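Local atomic coordinates of cellulosomal family-48 processive glycoside hydrolase (Bacteroides cellulosolvens, PDB entry 2Y3N), a protein that probably cleaves cellulose processively as a cellobiosidase, this chain being its calcium-binding dockerin domain, which binds a cohesin. Residues 6-9 with 14-17. Sequence-based numbering, arbitrary orientation.
Sequences KGDL and VINM. With CA (calcium ion), chain G.
D8 and V14 meet through a shared calcium ion. D8 gives one carboxylate oxygen, OD1, at 2.4 Å from the calcium. V14 gives its backbone carbonyl O, also 2.4 Å from the calcium. The two ligand oxygens, D8 OD1 and V14 O, lie 3.2 Å apart, close because the same cation binds both. The D8 chi1 of -168° turns the carboxylate away from the backbone N and sends it to the metal. D8 OD2 accepts a hydrogen bond from the backbone N of G13, which fixes the rotation of the group.

A water also binds the calcium, at 2.5 Å from the ion. The water donates a hydrogen bond to N16 OD1, 2.7 Å away. N10 and D12 give one oxygen each and D19 two, making seven bonds to the metal.

This is the first calcium-binding loop of the dockerin, a loop-helix motif related to the EF-hand. D19 already belongs to helix 17-26. N16 is the N-cap of that helix; its OD1 also takes a weak hydrogen bond from the backbone N of A18.

The apolar part of the contact rests on I15. Its terminal methyl lies against the backbone of G7 and D8, with I15 CD1 3.3 Å from D8 N. I15 CD1 also touches D8 CB at 3.6 Å. With chi1 at -53° and chi2 at -49°, the CG1 branch folds so that CD1 comes up against D8. D8 is the centre of an inverse gamma turn, closed by a weak hydrogen bond from L9 N to G7 O. On the I15 backbone, hydrogen bonds run to G61 and K62, tying the calcium loop to the residues just after helix 50-59.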
loop_
_atom_site.group_PDB
_atom_site.type_symbol
_atom_site.label_atom_id
_atom_site.label_comp_id
_atom_site.label_asym_id
_atom_site.label_seq_id
_atom_site.Cartn_x
_atom_site.Cartn_y
_atom_site.Cartn_z
ATOM N N LYS D 6 -3.735 -19.847 -7.164
ATOM C CA LYS D 6 -3.354 -20.148 -5.793
ATOM C C LYS D 6 -3.346 -18.810 -5.060
ATOM O O LYS D 6 -2.609 -17.890 -5.431
ATOM C CB LYS D 6 -1.963 -20.812 -5.767
ATOM C CG LYS D 6 -1.534 -21.479 -4.449
ATOM C CD LYS D 6 -0.727 -22.756 -4.742
ATOM C CE LYS D 6 -0.348 -23.555 -3.469
ATOM N NZ LYS D 6 0.690 -22.880 -2.641
ATOM N N GLY D 7 -4.219 -18.679 -4.072
ATOM C CA GLY D 7 -4.261 -17.457 -3.275
ATOM C C GLY D 7 -5.395 -16.540 -3.681
ATOM O O GLY D 7 -5.677 -15.556 -3.004
ATOM N N ASP D 8 -6.056 -16.870 -4.790
ATOM C CA ASP D 8 -7.236 -16.100 -5.216
ATOM C C ASP D 8 -8.488 -16.494 -4.387
ATOM O O ASP D 8 -9.357 -17.234 -4.875
ATOM C CB ASP D 8 -7.502 -16.336 -6.715
ATOM C CG ASP D 8 -8.528 -15.358 -7.297
ATOM O OD1 ASP D 8 -8.844 -14.379 -6.587
ATOM O OD2 ASP D 8 -9.015 -15.558 -8.437
ATOM N N LEU D 9 -8.612 -16.003 -3.160
ATOM C CA LEU D 9 -9.696 -16.458 -2.283
ATOM C C LEU D 9 -11.116 -16.004 -2.672
ATOM O O LEU D 9 -12.101 -16.656 -2.325
ATOM C CB LEU D 9 -9.409 -16.093 -0.833
ATOM C CG LEU D 9 -8.177 -16.788 -0.250
ATOM C CD1 LEU D 9 -8.072 -16.407 1.215
ATOM C CD2 LEU D 9 -8.228 -18.323 -0.438
ATOM N N VAL D 14 -7.337 -11.989 -9.609
ATOM C CA VAL D 14 -6.143 -11.233 -9.163
ATOM C C VAL D 14 -5.882 -11.548 -7.682
ATOM O O VAL D 14 -6.776 -11.972 -6.952
ATOM C CB VAL D 14 -6.254 -9.679 -9.367
ATOM C CG1 VAL D 14 -6.551 -9.293 -10.842
ATOM C CG2 VAL D 14 -7.276 -9.073 -8.393
ATOM N N ILE D 15 -4.640 -11.427 -7.281
ATOM C CA ILE D 15 -4.280 -11.680 -5.910
ATOM C C ILE D 15 -3.940 -10.323 -5.339
ATOM O O ILE D 15 -2.915 -9.766 -5.677
ATOM C CB ILE D 15 -3.021 -12.558 -5.792
ATOM C CG1 ILE D 15 -3.145 -13.873 -6.600
ATOM C CG2 ILE D 15 -2.619 -12.821 -4.278
ATOM C CD1 ILE D 15 -4.369 -14.563 -6.364
ATOM N N ASN D 16 -4.773 -9.840 -4.425
ATOM C CA ASN D 16 -4.505 -8.604 -3.719
ATOM C C ASN D 16 -4.944 -8.651 -2.223
ATOM O O ASN D 16 -5.096 -9.734 -1.603
ATOM C CB ASN D 16 -5.147 -7.415 -4.468
ATOM C CG ASN D 16 -6.687 -7.582 -4.666
ATOM O OD1 ASN D 16 -7.366 -8.197 -3.841
ATOM N ND2 ASN D 16 -7.224 -7.008 -5.754
ATOM N N MET D 17 -5.122 -7.481 -1.644
ATOM C CA MET D 17 -5.326 -7.364 -0.176
ATOM C C MET D 17 -6.719 -7.857 0.224
ATOM O O MET D 17 -6.942 -8.302 1.378
ATOM C CB MET D 17 -5.083 -5.902 0.277
ATOM C CG MET D 17 -5.161 -5.701 1.794
ATOM S SD MET D 17 -3.966 -6.667 2.716
ATOM C CE MET D 17 -2.507 -5.636 2.521
HETATM CA CA CA G . -8.736 -12.188 -5.567
HETATM O O HOH W 1 -9.262 -9.891 -4.876
#